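Local coordinates for putative phosphohistidine phosphatase SixA (Agrobacterium tumefaciens, PDB 2RFL), which probably removes phosphate groups through a phosphohistidine intermediate, as other members of the histidine phosphatase superfamily do, at residues A[87-92]-A[117-122]; A[11-16]-A[124-129]. One frame throughout, in Å; residues are numbered along the deposited sequence.

Contact 1: residues A[87-92]-A[117-122]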
# COMPACT_ATOMS: atom_id res chain seq x y z
N ASP A 87 -6.81 10.13 8.52
CA ASP A 87 -7.34 11.08 7.54
C ASP A 87 -6.22 11.78 6.76
O ASP A 87 -6.33 12.00 5.55
CB ASP A 87 -8.23 12.15 8.22
CG ASP A 87 -9.70 11.69 8.49
OD1 ASP A 87 -10.44 11.26 7.59
OD2 ASP A 87 -10.13 11.84 9.65
N GLU A 88 -5.12 12.08 7.46
CA GLU A 88 -3.96 12.78 6.90
C GLU A 88 -3.14 11.97 5.85
O GLU A 88 -2.15 12.46 5.30
CB GLU A 88 -3.08 13.26 8.05
CG GLU A 88 -2.30 14.53 7.76
CD GLU A 88 -3.10 15.79 8.01
OE1 GLU A 88 -4.35 15.72 8.00
OE2 GLU A 88 -2.49 16.86 8.20
N MSE A 89 -3.58 10.75 5.59
CA MSE A 89 -3.04 9.96 4.48
C MSE A 89 -3.76 10.29 3.17
O MSE A 89 -3.29 9.94 2.09
CB MSE A 89 -3.16 8.46 4.78
CG MSE A 89 -2.00 7.90 5.58
SE MSE A 89 -2.08 5.96 5.75
CE MSE A 89 -1.06 5.47 4.16
N TYR A 90 -4.89 10.98 3.29
CA TYR A 90 -5.58 11.52 2.12
C TYR A 90 -5.20 12.98 1.89
O TYR A 90 -5.25 13.80 2.80
CB TYR A 90 -7.09 11.39 2.28
CG TYR A 90 -7.88 12.05 1.17
CD1 TYR A 90 -8.01 11.45 -0.07
CD2 TYR A 90 -8.51 13.28 1.37
CE1 TYR A 90 -8.73 12.05 -1.09
CE2 TYR A 90 -9.23 13.88 0.36
CZ TYR A 90 -9.34 13.27 -0.86
OH TYR A 90 -10.06 13.87 -1.87
N ASN A 91 -4.81 13.30 0.66
CA ASN A 91 -4.25 14.61 0.34
C ASN A 91 -3.15 15.01 1.32
O ASN A 91 -3.26 16.02 2.01
CB ASN A 91 -5.35 15.67 0.32
CG ASN A 91 -5.15 16.69 -0.79
OD1 ASN A 91 -5.41 16.40 -1.96
ND2 ASN A 91 -4.69 17.88 -0.43
N ALA A 92 -2.09 14.21 1.38
CA ALA A 92 -1.06 14.38 2.39
C ALA A 92 -0.24 15.64 2.14
O ALA A 92 0.01 16.02 0.99
CB ALA A 92 -0.15 13.16 2.43
N PRO A 117 0.46 10.78 -5.67
CA PRO A 117 1.88 10.53 -5.92
C PRO A 117 2.61 10.05 -4.67
O PRO A 117 3.71 9.51 -4.80
CB PRO A 117 2.44 11.91 -6.27
CG PRO A 117 1.41 12.86 -6.12
CD PRO A 117 0.17 12.23 -5.63
N THR A 118 2.03 10.28 -3.49
CA THR A 118 2.68 9.90 -2.25
C THR A 118 3.15 8.45 -2.17
O THR A 118 4.21 8.17 -1.66
CB THR A 118 1.78 10.21 -1.07
OG1 THR A 118 0.97 11.34 -1.41
CG2 THR A 118 2.59 10.50 0.20
N MSE A 119 2.34 7.52 -2.66
CA MSE A 119 2.70 6.10 -2.63
C MSE A 119 3.94 5.81 -3.51
O MSE A 119 4.92 5.25 -3.03
CB MSE A 119 1.49 5.21 -3.01
CG MSE A 119 1.60 3.71 -2.57
SE MSE A 119 2.02 3.38 -0.63
CE MSE A 119 0.39 4.10 0.19
N GLU A 120 3.86 6.21 -4.79
CA GLU A 120 5.00 6.14 -5.72
C GLU A 120 6.24 6.84 -5.16
O GLU A 120 7.34 6.30 -5.24
CB GLU A 120 4.64 6.70 -7.12
CG GLU A 120 5.45 6.08 -8.27
CD GLU A 120 4.94 6.45 -9.70
OE1 GLU A 120 3.72 6.56 -9.92
OE2 GLU A 120 5.79 6.62 -10.62
N ALA A 121 6.07 8.01 -4.55
CA ALA A 121 7.22 8.72 -3.94
C ALA A 121 7.90 7.97 -2.79
O ALA A 121 9.12 7.95 -2.67
CB ALA A 121 6.83 10.10 -3.52
N THR A 122 7.10 7.34 -1.96
CA THR A 122 7.57 6.48 -0.90
C THR A 122 8.42 5.30 -1.38
O THR A 122 9.47 5.01 -0.79
CB THR A 122 6.38 5.98 -0.09
OG1 THR A 122 5.50 7.10 0.13
CG2 THR A 122 6.86 5.42 1.23
O HOH W 1 -1.58 11.09 -0.47
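Met89 and Met119, both selenomethionines, meet by their terminal methyls, with Met89 CE 4.4 Å from Met119 CE. The Met89 methyl is aimed almost straight at its partner, the angle SE-CE···CE being about 167°. On the other side the chain is curled: chi2 of 53° and chi3 of 65° fold the end of Met119 back, and its methyl is presented more obliquely. The second direct touch is equally light. Ala92 directs its CB toward the helix and comes to 4.4 Å from Thr118 OG1. No hydrogen bond joins the segments directly, and only 90 Å² is buried between them.

A water supplies the polar connection. It lies 2.7 Å from Thr118 OG1 and donates a longer bond of 3.3 Å to Met89 O. Ala92 CB stands 3.8 Å from this water and so flanks the bridge. Met89 O also accepts a bond from Tyr97 OH, so two donors grip this carbonyl. Behind the first shell, the 3-10 turn that carries Met89 is closed by Tyr90 N to Asp87 O at 2.9 Å, and on the helix Thr122 N bonds to Thr118 O at 3.0 Å.

Tyr97 ties the two sides together: besides the bond from its OH to Met89 O, its backbone N bonds to Thr122 OG1, while Thr118 and Met119 pack against it. The contact thus joins the loop between strand 82-85 and helix 98-102 to the beginning of helix 118-127, just beyond strand 109-114.

Contact 2: residues A[11-16]-A[124-129]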
# COMPACT_ATOMS: atom_id res chain seq x y z
N VAL A 11 8.06 -3.93 4.79
CA VAL A 11 7.14 -2.87 4.35
C VAL A 11 6.30 -3.31 3.15
O VAL A 11 6.81 -3.65 2.09
CB VAL A 11 7.91 -1.58 3.94
CG1 VAL A 11 7.04 -0.63 3.12
CG2 VAL A 11 8.39 -0.85 5.15
N TYR A 12 4.99 -3.27 3.32
CA TYR A 12 4.08 -3.44 2.20
C TYR A 12 3.52 -2.08 1.82
O TYR A 12 3.10 -1.30 2.71
CB TYR A 12 2.94 -4.37 2.55
CG TYR A 12 3.34 -5.75 3.06
CD1 TYR A 12 3.27 -6.06 4.42
CD2 TYR A 12 3.74 -6.77 2.15
CE1 TYR A 12 3.63 -7.33 4.88
CE2 TYR A 12 4.08 -8.06 2.60
CZ TYR A 12 4.03 -8.32 3.97
OH TYR A 12 4.36 -9.58 4.43
N LEU A 13 3.55 -1.81 0.51
CA LEU A 13 3.02 -0.59 -0.10
C LEU A 13 1.94 -0.87 -1.13
O LEU A 13 2.25 -1.32 -2.27
CB LEU A 13 4.14 0.18 -0.81
CG LEU A 13 5.39 0.68 -0.11
CD1 LEU A 13 6.23 1.34 -1.17
CD2 LEU A 13 5.03 1.66 0.93
N LEU A 14 0.71 -0.51 -0.76
CA LEU A 14 -0.51 -0.83 -1.48
C LEU A 14 -1.23 0.43 -1.99
O LEU A 14 -1.70 1.28 -1.22
CB LEU A 14 -1.48 -1.68 -0.60
CG LEU A 14 -2.88 -2.07 -1.16
CD1 LEU A 14 -2.82 -2.90 -2.47
CD2 LEU A 14 -3.81 -2.76 -0.15
N ARG A 15 -1.34 0.54 -3.30
CA ARG A 15 -2.15 1.60 -3.84
C ARG A 15 -3.59 1.09 -3.84
O ARG A 15 -3.83 -0.09 -4.04
CB ARG A 15 -1.69 2.02 -5.22
CG ARG A 15 -2.47 3.25 -5.72
CD ARG A 15 -1.85 3.94 -6.90
NE ARG A 15 -2.81 4.88 -7.44
CZ ARG A 15 -2.93 5.16 -8.73
NH1 ARG A 15 -2.09 4.61 -9.62
NH2 ARG A 15 -3.86 6.00 -9.15
N HIS A 16 -4.52 2.00 -3.55
CA HIS A 16 -5.93 1.69 -3.50
C HIS A 16 -6.34 1.18 -4.89
O HIS A 16 -5.67 1.48 -5.89
CB HIS A 16 -6.76 2.92 -3.08
CG HIS A 16 -6.76 4.02 -4.10
ND1 HIS A 16 -7.54 3.99 -5.24
CD2 HIS A 16 -6.03 5.15 -4.18
CE1 HIS A 16 -7.30 5.06 -5.97
NE2 HIS A 16 -6.39 5.79 -5.34
N GLU A 124 9.95 5.16 -4.26
CA GLU A 124 11.10 5.81 -4.86
C GLU A 124 12.14 6.12 -3.76
O GLU A 124 13.30 5.76 -3.89
CB GLU A 124 10.71 7.07 -5.69
CG GLU A 124 11.85 7.63 -6.57
CD GLU A 124 11.67 9.09 -7.08
OE1 GLU A 124 10.71 9.81 -6.69
OE2 GLU A 124 12.54 9.52 -7.88
N ALA A 125 11.68 6.75 -2.68
CA ALA A 125 12.52 7.11 -1.52
C ALA A 125 13.34 5.97 -1.00
O ALA A 125 14.45 6.18 -0.54
CB ALA A 125 11.65 7.65 -0.40
N MSE A 126 12.78 4.76 -1.10
CA MSE A 126 13.34 3.53 -0.54
C MSE A 126 14.24 2.73 -1.51
O MSE A 126 15.21 2.17 -1.08
CB MSE A 126 12.22 2.63 -0.01
CG MSE A 126 11.26 3.23 1.01
SE MSE A 126 9.65 2.05 1.36
CE MSE A 126 8.84 3.20 2.67
N ILE A 127 13.88 2.65 -2.79
CA ILE A 127 14.62 1.83 -3.77
C ILE A 127 15.27 2.66 -4.90
O ILE A 127 16.08 2.13 -5.68
CB ILE A 127 13.76 0.67 -4.39
CG1 ILE A 127 12.68 1.22 -5.33
CG2 ILE A 127 13.14 -0.28 -3.30
CD1 ILE A 127 12.15 0.17 -6.27
N GLY A 128 14.96 3.94 -4.96
CA GLY A 128 15.61 4.86 -5.89
C GLY A 128 14.85 4.94 -7.19
O GLY A 128 14.12 4.04 -7.54
N GLU A 129 15.02 6.05 -7.91
CA GLU A 129 14.39 6.21 -9.23
C GLU A 129 14.77 5.14 -10.31
O GLU A 129 13.90 4.65 -11.01
CB GLU A 129 14.58 7.62 -9.76
CG GLU A 129 16.00 8.09 -9.80
CD GLU A 129 16.22 9.16 -10.85
OE1 GLU A 129 16.23 10.35 -10.47
OE2 GLU A 129 16.36 8.82 -12.05
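Val11 and Leu13 meet Met126 through aliphatic groups alone, and the flat groups of the strand segment point to other neighbours. The Tyr12 side chain touches Pro55, Leu145 and Val147, and the imidazole of His16 meets that of His115 with the planes at about 60°. Across the contact, the selenium of selenomethionine Met126 does the touching. Val11 CG1 approaches it to 4.1 Å, tip to tip, and Leu13 CD1 to 4.3 Å from Met126 SE. Val11 CG1 and Leu13 CD1, 4.8 Å apart, subtend about 69° at Met126 SE, which places the selenium over the gap between two alternate residues of one strand face. Met126 spans the distance because its chain is extended beyond CG (chi3 179°), while the nearest CA atoms, those of Val11 and Met126, remain 10.2 Å apart.

This is helix-on-sheet packing. Strand 10-15 runs between parallel strand 109-114 and antiparallel strand 145-149; Arg15 at its end and His16 just after it match the Arg-His of the family's signature. Helix 118-127 covers one face together with helix 98-102, whose Ile101 touches both Val11 and Met126; Leu14 meets Trp73 of helix 64-77.

Both contacts are buried and both use helix 118-127, contact 1 near its beginning and contact 2 at its end. Contact 1 lies on the loop side and includes a water, a backbone carbonyl and a threonine hydroxyl beside its methyl-to-methyl touch. Contact 2, against a central strand, is wholly apolar and buries slightly more, 105 against 90 Å². They adjoin directly: Met119 SE lies 3.8 Å from Leu13 CD2, so Leu13 packs against Met119 with one methyl and against Met126 with the other. In sequence, 87-92 with 117-122 is nested within the long loop closed by 11-16 with 124-129.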